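Local atomic coordinates of esterase family protein (Staphylococcus aureus, PDB entry 7L0A), a protein that probably hydrolyses S-formylglutathione to formate and glutathione, acting as a serine esterase of the esterase D family. Residues B[26-31]-B[62-67]; B[49-54]-B[104-109]; B[79-84]-B[114-119]. All blocks are in the same frame, centred on the assembly; numbering follows the deposited sequence.

Contact 1 of 3, residues B[26-31]-B[62-67]; sequences NLTVIL and TYMRYT
Met64 reaches from the short helix 62-66 onto strand 26-31 and lies across two strand side chains that point to the same face, Thr28 and Ile30. Its CG packs 4.1 Å from Thr28 CG2, the two side chains meeting at a slant. Further out, Met64 SD comes to 4.1 Å from Ile30 CG2, and there the two side chains run past one another in opposite senses. The terminal CE stays beside the same Ile30 branch, at 4.2 Å from CG2. Bends at chi2 (-63°) and chi3 (-56°) fold the thioether along the strand, allowing one methionine to serve two residues.

Thr28 divides its work: the methyl faces Met64, while OG1 is hydrogen-bonded to Glu60 O, just ahead of the helix. Thr67, the first residue beyond the helix, donates from OG1 to Tyr63 O over 2.7 Å from a position tilted 32° out of the carbonyl plane. The hydroxyl of Tyr63 is hydrogen-bonded to His128 ND1, the residue before the predicted nucleophile Ser129. Around Met64, Tyr11 of strand 9-17 and Ile69 and Glu70 of helix 69-75 continue the packing. A short helix packed through one methionine over alternate residues of strand 24-32, next to the edge strand 9-17, is layered alpha/beta packing, here on one face of the sheet of an alpha/beta-hydrolase fold.

Contact 2 of 3, residues B[49-54]-B[104-109]; sequences TLMLLH and LEVYDY
The apolar contact between Met51 and helix 104-109 is made by a single methyl group. Met51 CE rests on the helix at the join of two residues, 3.9 Å from Val106 CG1 and 4.0 Å from Tyr107 CB. The same methyl also approaches the backbone: Tyr107 N is 3.7 Å away and Tyr107 CA 3.8 Å, so the methionine end meets main chain as well as side chain. Its CG lies opposite the backbone N (chi1 178°); the side chain then bends at chi2 (69°) and chi3 (72°), which sets the methyl against the helix. Val106 turns its CG1 branch to the strand. Of the Tyr107 side chain, CB is the atom that meets Met51; the ring turns away from Met51, stacking on His111 and taking a cation-pi contact from Lys145.

The helix belongs to a beta-alpha-beta crossover of the alpha/beta-hydrolase fold, and the strand is the one it passes over. Helix 99-113 joins strand 79-83 to strand 123-128, and strand 49-53 lies between those two in the sheet, directly in the path of the connection. Met51 therefore marks the place where the crossing helix lies over the intervening strand, their CA atoms coming to 7.6 Å at Met51 and Tyr107.

Hydrogen bonding runs within the elements and beyond them. Asp108 N to Leu104 O (3.0 Å) and Tyr109 N to Glu105 O (2.8 Å) keep the turn regular. The strand is bonded through its backbone to its neighbours, Leu50 to Ala79 and Ile81, Met51 to Phe124. On the helix, buried Glu105 has its carboxylate gripped by three hydroxyls, those of Tyr16, Ser18 and Thr20, while the ring of Tyr109 stacks on Phe38 of the second subunit.

Contact 3 of 3, residues B[79-84]-B[114-119]; sequences AVIMPN and FPLSKK
Leu116 holds its CG opposite its own carbonyl carbon (chi1 -52°), which directs the forked end of the side chain at strand 79-83, where Ile81 is turned at chi2 (-64°) to present its terminal methyl. The two side chains then meet tip to tip, Leu116 CD1 standing 3.9 Å from Ile81 CD1. The other prong of the leucine does separate work: Leu116 CD2 packs 3.8 Å from Ala79 CB. Ala79 and Ile81 are two apart on the strand and both point to this face, so one leucine fork straddles alternate strand positions, with Val80 between them directed to the far face. The backbones come together at Ala79 and Leu116, 7.6 Å from CA to CA, a separation spanned by the leucine.

Segment 114-119 has no helix or strand of its own, and turns give it shape. Helix 99-113 ends just before Phe114, and Pro115 then sits at the centre of an inverse gamma turn, closed by a weak bond from Leu116 N to Phe114 O (2.9 Å). After the leucine comes an ST turn in which Lys119 N donates to Ser117 OG over 3.1 Å, nearly straight at 160°; the same hydroxyl is also bonded to Asp122 OD2, ahead of strand 123-128. Thr49 and Leu31, from the two strands flanking 79-83, and Val110 and His111 of the helix pack round Leu116. On the dimer side, the ring of Phe114 meets that of Phe114 of the second subunit.

Every group that touches here is a buried methyl, so the attraction is non-directional and comes from burial of apolar surface, whereas the directional bonds described lie within the loop and to Asp122.

Overall arrangement
All three contacts are buried and join the central sheet to a covering element through apolar side-chain carbons and, in contact 1, a thioether sulfur, but they are divided between the two faces of the sheet. Contact 1 places helix 62-66 on one side; contacts 2 and 3, centred about 6 Å apart, lie on the other and share the connection from strand 79-83 to strand 123-128, contact 2 engaging its helix and contact 3 the loop after it. Strands 24-32, 79-83 and 49-53 lie side by side, linked by backbone bonds. Contact 2 is nearest the chain centre. Met64 of contact 1 is partly exposed, whereas the segments of contacts 2 and 3 also touch the second subunit. Methionines bent at chi2 and chi3 serve contacts 1 and 2, a branched leucine contact 3.

Contact 1 of 3, residues B[26-31]-B[62-67]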
loop_
_atom_site.group_PDB
_atom_site.type_symbol
_atom_site.label_atom_id
_atom_site.label_comp_id
_atom_site.label_asym_id
_atom_site.label_seq_id
_atom_site.Cartn_x
_atom_site.Cartn_y
_atom_site.Cartn_z
ATOM N N ASN B 26 -2.447 -9.806 4.977
ATOM C CA ASN B 26 -2.768 -8.381 5.008
ATOM C C ASN B 26 -1.711 -7.604 5.778
ATOM O O ASN B 26 -1.187 -8.077 6.797
ATOM C CB ASN B 26 -4.137 -8.127 5.645
ATOM C CG ASN B 26 -5.264 -8.622 4.804
ATOM O OD1 ASN B 26 -5.308 -8.353 3.623
ATOM N ND2 ASN B 26 -6.202 -9.330 5.404
ATOM N N LEU B 27 -1.432 -6.393 5.296
ATOM C CA LEU B 27 -0.528 -5.459 5.928
ATOM C C LEU B 27 -1.247 -4.119 6.070
ATOM O O LEU B 27 -1.998 -3.704 5.187
ATOM C CB LEU B 27 0.758 -5.167 5.130
ATOM C CG LEU B 27 1.575 -6.264 4.532
ATOM C CD1 LEU B 27 2.688 -5.634 3.671
ATOM C CD2 LEU B 27 2.209 -7.138 5.632
ATOM N N THR B 28 -0.971 -3.415 7.157
ATOM C CA THR B 28 -1.316 -1.998 7.295
ATOM C C THR B 28 -0.017 -1.198 7.256
ATOM O O THR B 28 0.948 -1.529 7.956
ATOM C CB THR B 28 -2.079 -1.703 8.586
ATOM O OG1 THR B 28 -3.252 -2.521 8.640
ATOM C CG2 THR B 28 -2.482 -0.201 8.662
ATOM N N VAL B 29 0.006 -0.136 6.458
ATOM C CA VAL B 29 1.156 0.761 6.338
ATOM C C VAL B 29 0.628 2.176 6.503
ATOM O O VAL B 29 -0.324 2.576 5.826
ATOM C CB VAL B 29 1.862 0.594 4.982
ATOM C CG1 VAL B 29 2.950 1.620 4.815
ATOM C CG2 VAL B 29 2.452 -0.844 4.852
ATOM N N ILE B 30 1.228 2.940 7.419
ATOM C CA ILE B 30 0.934 4.372 7.502
ATOM C C ILE B 30 2.212 5.092 7.092
ATOM O O ILE B 30 3.304 4.843 7.647
ATOM C CB ILE B 30 0.427 4.800 8.882
ATOM C CG1 ILE B 30 1.365 4.427 9.985
ATOM C CG2 ILE B 30 -1.025 4.272 9.096
ATOM C CD1 ILE B 30 0.828 4.826 11.378
ATOM N N LEU B 31 2.076 5.943 6.089
ATOM C CA LEU B 31 3.209 6.538 5.391
ATOM C C LEU B 31 3.109 8.039 5.492
ATOM O O LEU B 31 2.213 8.627 4.857
ATOM C CB LEU B 31 3.169 6.102 3.928
ATOM C CG LEU B 31 4.394 6.305 3.070
ATOM C CD1 LEU B 31 5.505 5.354 3.523
ATOM C CD2 LEU B 31 4.064 6.064 1.617
ATOM N N THR B 62 -5.473 -4.039 14.652
ATOM C CA THR B 62 -5.831 -3.836 16.052
ATOM C C THR B 62 -5.123 -2.629 16.650
ATOM O O THR B 62 -5.720 -1.896 17.446
ATOM C CB THR B 62 -5.518 -5.097 16.858
ATOM O OG1 THR B 62 -6.043 -6.235 16.160
ATOM C CG2 THR B 62 -6.109 -4.990 18.226
ATOM N N TYR B 63 -3.843 -2.425 16.334
ATOM C CA TYR B 63 -3.161 -1.251 16.855
ATOM C C TYR B 63 -3.847 0.014 16.367
ATOM O O TYR B 63 -4.024 0.960 17.141
ATOM C CB TYR B 63 -1.676 -1.232 16.467
ATOM C CG TYR B 63 -0.736 -1.632 17.585
ATOM C CD1 TYR B 63 -0.445 -0.750 18.610
ATOM C CD2 TYR B 63 -0.165 -2.879 17.617
ATOM C CE1 TYR B 63 0.420 -1.108 19.655
ATOM C CE2 TYR B 63 0.709 -3.239 18.626
ATOM C CZ TYR B 63 0.971 -2.350 19.652
ATOM O OH TYR B 63 1.803 -2.692 20.705
ATOM N N MET B 64 -4.272 0.036 15.086
ATOM C CA MET B 64 -4.983 1.200 14.576
ATOM C C MET B 64 -6.248 1.469 15.368
ATOM O O MET B 64 -6.560 2.626 15.673
ATOM C CB MET B 64 -5.341 1.005 13.107
ATOM C CG MET B 64 -4.136 0.917 12.194
ATOM S SD MET B 64 -3.106 2.420 12.154
ATOM C CE MET B 64 -4.257 3.688 11.677
ATOM N N ARG B 65 -7.008 0.417 15.692
ATOM C CA ARG B 65 -8.306 0.571 16.325
ATOM C C ARG B 65 -8.190 0.863 17.817
ATOM O O ARG B 65 -8.927 1.711 18.340
ATOM C CB ARG B 65 -9.140 -0.679 16.081
ATOM C CG ARG B 65 -9.566 -0.859 14.646
ATOM C CD ARG B 65 -9.775 -2.308 14.294
ATOM N NE ARG B 65 -10.788 -2.938 15.097
ATOM C CZ ARG B 65 -11.042 -4.237 15.053
ATOM N NH1 ARG B 65 -10.315 -5.036 14.263
ATOM N NH2 ARG B 65 -11.958 -4.744 15.838
ATOM N N TYR B 66 -7.290 0.178 18.522
ATOM C CA TYR B 66 -7.271 0.211 19.978
ATOM C C TYR B 66 -6.237 1.163 20.555
ATOM O O TYR B 66 -6.107 1.235 21.792
ATOM C CB TYR B 66 -7.066 -1.247 20.512
ATOM C CG TYR B 66 -8.385 -1.993 20.424
ATOM C CD1 TYR B 66 -8.850 -2.485 19.221
ATOM C CD2 TYR B 66 -9.237 -2.064 21.512
ATOM C CE1 TYR B 66 -10.115 -3.047 19.104
ATOM C CE2 TYR B 66 -10.496 -2.648 21.414
ATOM C CZ TYR B 66 -10.932 -3.121 20.207
ATOM O OH TYR B 66 -12.213 -3.649 20.078
ATOM N N THR B 67 -5.489 1.877 19.706
ATOM C CA THR B 67 -4.553 2.908 20.151
ATOM C C THR B 67 -4.711 4.099 19.225
ATOM O O THR B 67 -5.417 4.031 18.215
ATOM C CB THR B 67 -3.083 2.445 20.142
ATOM O OG1 THR B 67 -2.578 2.464 18.803
ATOM C CG2 THR B 67 -2.917 1.060 20.718
#

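Contact 2 of 3, residues B[49-54]-B[104-109]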
loop_
_atom_site.group_PDB
_atom_site.type_symbol
_atom_site.label_atom_id
_atom_site.label_comp_id
_atom_site.label_asym_id
_atom_site.label_seq_id
_atom_site.Cartn_x
_atom_site.Cartn_y
_atom_site.Cartn_z
ATOM N N THR B 49 11.357 4.288 9.693
ATOM C CA THR B 49 10.387 3.213 9.613
ATOM C C THR B 49 10.400 2.331 10.844
ATOM O O THR B 49 11.474 1.893 11.289
ATOM C CB THR B 49 10.675 2.357 8.366
ATOM O OG1 THR B 49 10.610 3.170 7.187
ATOM C CG2 THR B 49 9.725 1.214 8.244
ATOM N N LEU B 50 9.200 2.034 11.359
ATOM C CA LEU B 50 8.994 1.129 12.477
ATOM C C LEU B 50 8.244 -0.106 12.004
ATOM O O LEU B 50 7.167 0.006 11.411
ATOM C CB LEU B 50 8.197 1.811 13.590
ATOM C CG LEU B 50 7.633 0.955 14.699
ATOM C CD1 LEU B 50 8.790 0.263 15.460
ATOM C CD2 LEU B 50 6.753 1.740 15.636
ATOM N N MET B 51 8.805 -1.278 12.271
ATOM C CA MET B 51 8.100 -2.544 12.170
ATOM C C MET B 51 7.412 -2.850 13.498
ATOM O O MET B 51 8.078 -2.930 14.534
ATOM C CB MET B 51 9.091 -3.657 11.819
ATOM C CG MET B 51 8.453 -5.052 11.727
ATOM S SD MET B 51 7.344 -5.311 10.325
ATOM C CE MET B 51 8.542 -5.388 8.978
ATOM N N LEU B 52 6.084 -3.000 13.482
ATOM C CA LEU B 52 5.302 -3.162 14.702
ATOM C C LEU B 52 4.578 -4.494 14.701
ATOM O O LEU B 52 3.868 -4.833 13.750
ATOM C CB LEU B 52 4.325 -1.980 14.862
ATOM C CG LEU B 52 3.482 -2.022 16.127
ATOM C CD1 LEU B 52 4.273 -2.056 17.411
ATOM C CD2 LEU B 52 2.542 -0.814 16.118
ATOM N N LEU B 53 4.793 -5.277 15.764
ATOM C CA LEU B 53 4.386 -6.680 15.798
ATOM C C LEU B 53 3.335 -6.926 16.871
ATOM O O LEU B 53 3.598 -6.750 18.067
ATOM C CB LEU B 53 5.616 -7.574 16.056
ATOM C CG LEU B 53 6.739 -7.388 15.048
ATOM C CD1 LEU B 53 7.960 -8.184 15.495
ATOM C CD2 LEU B 53 6.250 -7.805 13.677
ATOM N N HIS B 54 2.153 -7.357 16.441
ATOM C CA HIS B 54 1.049 -7.560 17.376
ATOM C C HIS B 54 1.115 -8.960 18.026
ATOM O O HIS B 54 1.861 -9.846 17.591
ATOM C CB HIS B 54 -0.288 -7.336 16.670
ATOM C CG HIS B 54 -0.618 -8.358 15.618
ATOM N ND1 HIS B 54 -1.009 -9.634 15.930
ATOM C CD2 HIS B 54 -0.613 -8.294 14.260
ATOM C CE1 HIS B 54 -1.245 -10.315 14.823
ATOM N NE2 HIS B 54 -1.049 -9.513 13.796
ATOM N N LEU B 104 10.798 -10.937 7.970
ATOM C CA LEU B 104 11.891 -10.410 7.156
ATOM C C LEU B 104 11.443 -10.201 5.713
ATOM O O LEU B 104 11.911 -9.274 5.047
ATOM C CB LEU B 104 13.108 -11.320 7.252
ATOM C CG LEU B 104 13.747 -11.281 8.637
ATOM C CD1 LEU B 104 14.868 -12.297 8.697
ATOM C CD2 LEU B 104 14.291 -9.915 9.001
ATOM N N GLU B 105 10.532 -11.039 5.218
ATOM C CA GLU B 105 9.932 -10.808 3.909
ATOM C C GLU B 105 9.151 -9.502 3.895
ATOM O O GLU B 105 9.269 -8.715 2.945
ATOM C CB GLU B 105 9.024 -11.978 3.540
ATOM C CG GLU B 105 8.109 -11.656 2.341
ATOM C CD GLU B 105 7.050 -12.707 2.118
ATOM O OE1 GLU B 105 5.893 -12.424 2.378
ATOM O OE2 GLU B 105 7.417 -13.871 1.757
ATOM N N VAL B 106 8.326 -9.264 4.924
ATOM C CA VAL B 106 7.562 -8.017 4.974
ATOM C C VAL B 106 8.523 -6.833 4.940
ATOM O O VAL B 106 8.328 -5.866 4.186
ATOM C CB VAL B 106 6.650 -7.964 6.213
ATOM C CG1 VAL B 106 6.009 -6.608 6.326
ATOM C CG2 VAL B 106 5.584 -9.045 6.134
ATOM N N TYR B 107 9.575 -6.901 5.758
ATOM C CA TYR B 107 10.586 -5.853 5.787
ATOM C C TYR B 107 11.133 -5.594 4.385
ATOM O O TYR B 107 11.158 -4.444 3.914
ATOM C CB TYR B 107 11.724 -6.233 6.751
ATOM C CG TYR B 107 12.795 -5.168 6.845
ATOM C CD1 TYR B 107 13.763 -5.024 5.845
ATOM C CD2 TYR B 107 12.832 -4.287 7.919
ATOM C CE1 TYR B 107 14.710 -3.989 5.918
ATOM C CE2 TYR B 107 13.795 -3.290 8.014
ATOM C CZ TYR B 107 14.721 -3.137 7.014
ATOM O OH TYR B 107 15.661 -2.122 7.085
ATOM N N ASP B 108 11.556 -6.655 3.701
ATOM C CA ASP B 108 12.174 -6.497 2.392
ATOM C C ASP B 108 11.174 -5.924 1.392
ATOM O O ASP B 108 11.503 -4.995 0.644
ATOM C CB ASP B 108 12.726 -7.837 1.914
ATOM C CG ASP B 108 14.016 -8.240 2.624
ATOM O OD1 ASP B 108 14.608 -7.413 3.360
ATOM O OD2 ASP B 108 14.435 -9.406 2.433
ATOM N N TYR B 109 9.945 -6.462 1.371
ATOM C CA TYR B 109 8.935 -6.051 0.399
ATOM C C TYR B 109 8.586 -4.569 0.552
ATOM O O TYR B 109 8.588 -3.804 -0.423
ATOM C CB TYR B 109 7.698 -6.943 0.581
ATOM C CG TYR B 109 6.507 -6.721 -0.318
ATOM C CD1 TYR B 109 6.644 -6.546 -1.697
ATOM C CD2 TYR B 109 5.230 -6.740 0.212
ATOM C CE1 TYR B 109 5.553 -6.358 -2.507
ATOM C CE2 TYR B 109 4.124 -6.547 -0.591
ATOM C CZ TYR B 109 4.302 -6.377 -1.958
ATOM O OH TYR B 109 3.183 -6.203 -2.757
#

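Contact 3 of 3, residues B[79-84]-B[114-119]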
loop_
_atom_site.group_PDB
_atom_site.type_symbol
_atom_site.label_atom_id
_atom_site.label_comp_id
_atom_site.label_asym_id
_atom_site.label_seq_id
_atom_site.Cartn_x
_atom_site.Cartn_y
_atom_site.Cartn_z
ATOM N N ALA B 79 7.005 6.361 9.448
ATOM C CA ALA B 79 6.293 5.288 8.770
ATOM C C ALA B 79 6.154 4.108 9.734
ATOM O O ALA B 79 7.106 3.747 10.441
ATOM C CB ALA B 79 7.035 4.824 7.518
ATOM N N VAL B 80 5.000 3.461 9.734
ATOM C CA VAL B 80 4.805 2.255 10.546
ATOM C C VAL B 80 4.241 1.125 9.690
ATOM O O VAL B 80 3.281 1.313 8.926
ATOM C CB VAL B 80 3.894 2.524 11.764
ATOM C CG1 VAL B 80 3.882 1.288 12.687
ATOM C CG2 VAL B 80 4.385 3.712 12.554
ATOM N N ILE B 81 4.840 -0.064 9.835
ATOM C CA ILE B 81 4.452 -1.274 9.118
ATOM C C ILE B 81 3.852 -2.221 10.143
ATOM O O ILE B 81 4.519 -2.594 11.117
ATOM C CB ILE B 81 5.678 -1.933 8.434
ATOM C CG1 ILE B 81 6.588 -0.896 7.812
ATOM C CG2 ILE B 81 5.237 -3.042 7.484
ATOM C CD1 ILE B 81 5.930 -0.102 6.670
ATOM N N MET B 82 2.602 -2.632 9.927
ATOM C CA MET B 82 1.898 -3.521 10.842
ATOM C C MET B 82 1.453 -4.754 10.068
ATOM O O MET B 82 0.348 -4.773 9.508
ATOM C CB MET B 82 0.708 -2.767 11.470
ATOM C CG MET B 82 1.158 -1.724 12.512
ATOM S SD MET B 82 0.004 -0.344 12.821
ATOM C CE MET B 82 0.238 0.603 11.345
ATOM N N PRO B 83 2.240 -5.822 10.058
ATOM C CA PRO B 83 1.812 -7.029 9.354
ATOM C C PRO B 83 0.857 -7.869 10.167
ATOM O O PRO B 83 0.930 -7.930 11.400
ATOM C CB PRO B 83 3.122 -7.810 9.145
ATOM C CG PRO B 83 3.992 -7.372 10.273
ATOM C CD PRO B 83 3.636 -5.903 10.524
ATOM N N ASN B 84 -0.030 -8.563 9.453
ATOM C CA ASN B 84 -0.789 -9.626 10.093
ATOM C C ASN B 84 0.121 -10.817 10.389
ATOM O O ASN B 84 0.930 -11.222 9.557
ATOM C CB ASN B 84 -1.921 -10.115 9.205
ATOM C CG ASN B 84 -2.703 -11.235 9.834
ATOM O OD1 ASN B 84 -3.453 -11.027 10.787
ATOM N ND2 ASN B 84 -2.491 -12.461 9.339
ATOM N N PHE B 114 8.053 0.865 -1.203
ATOM C CA PHE B 114 7.727 2.149 -0.601
ATOM C C PHE B 114 8.981 2.984 -0.320
ATOM O O PHE B 114 10.106 2.455 -0.241
ATOM C CB PHE B 114 6.947 2.015 0.723
ATOM C CG PHE B 114 5.549 1.491 0.582
ATOM C CD1 PHE B 114 4.577 2.239 -0.072
ATOM C CD2 PHE B 114 5.189 0.289 1.146
ATOM C CE1 PHE B 114 3.283 1.753 -0.184
ATOM C CE2 PHE B 114 3.905 -0.189 1.034
ATOM C CZ PHE B 114 2.952 0.549 0.367
ATOM N N PRO B 115 8.821 4.309 -0.151
ATOM C CA PRO B 115 9.997 5.192 0.085
ATOM C C PRO B 115 10.462 5.194 1.538
ATOM O O PRO B 115 10.342 6.184 2.280
ATOM C CB PRO B 115 9.468 6.560 -0.368
ATOM C CG PRO B 115 8.006 6.503 -0.040
ATOM C CD PRO B 115 7.583 5.075 -0.358
ATOM N N LEU B 116 10.969 4.043 1.974
ATOM C CA LEU B 116 11.371 3.804 3.347
ATOM C C LEU B 116 12.889 3.732 3.398
ATOM O O LEU B 116 13.513 3.091 2.543
ATOM C CB LEU B 116 10.786 2.491 3.858
ATOM C CG LEU B 116 9.279 2.306 3.694
ATOM C CD1 LEU B 116 8.812 1.012 4.261
ATOM C CD2 LEU B 116 8.592 3.489 4.363
ATOM N N SER B 117 13.482 4.387 4.398
ATOM C CA SER B 117 14.917 4.340 4.533
ATOM C C SER B 117 15.391 2.905 4.749
ATOM O O SER B 117 14.804 2.141 5.518
ATOM C CB SER B 117 15.392 5.186 5.694
ATOM O OG SER B 117 16.806 5.137 5.777
ATOM N N LYS B 118 16.499 2.576 4.105
ATOM C CA LYS B 118 17.163 1.295 4.281
ATOM C C LYS B 118 18.322 1.369 5.245
ATOM O O LYS B 118 18.972 0.339 5.491
ATOM C CB LYS B 118 17.642 0.783 2.930
ATOM C CG LYS B 118 16.490 0.442 1.994
ATOM C CD LYS B 118 16.939 0.161 0.581
ATOM C CE LYS B 118 15.768 -0.259 -0.297
ATOM N NZ LYS B 118 16.196 -0.663 -1.665
ATOM N N LYS B 119 18.590 2.545 5.805
ATOM C CA LYS B 119 19.666 2.694 6.770
ATOM C C LYS B 119 19.266 2.182 8.150
ATOM O O LYS B 119 18.161 2.441 8.626
ATOM C CB LYS B 119 20.067 4.159 6.904
ATOM C CG LYS B 119 20.441 4.814 5.579
ATOM C CD LYS B 119 20.737 6.290 5.795
ATOM C CE LYS B 119 20.984 6.981 4.467
ATOM N NZ LYS B 119 21.922 6.183 3.630
#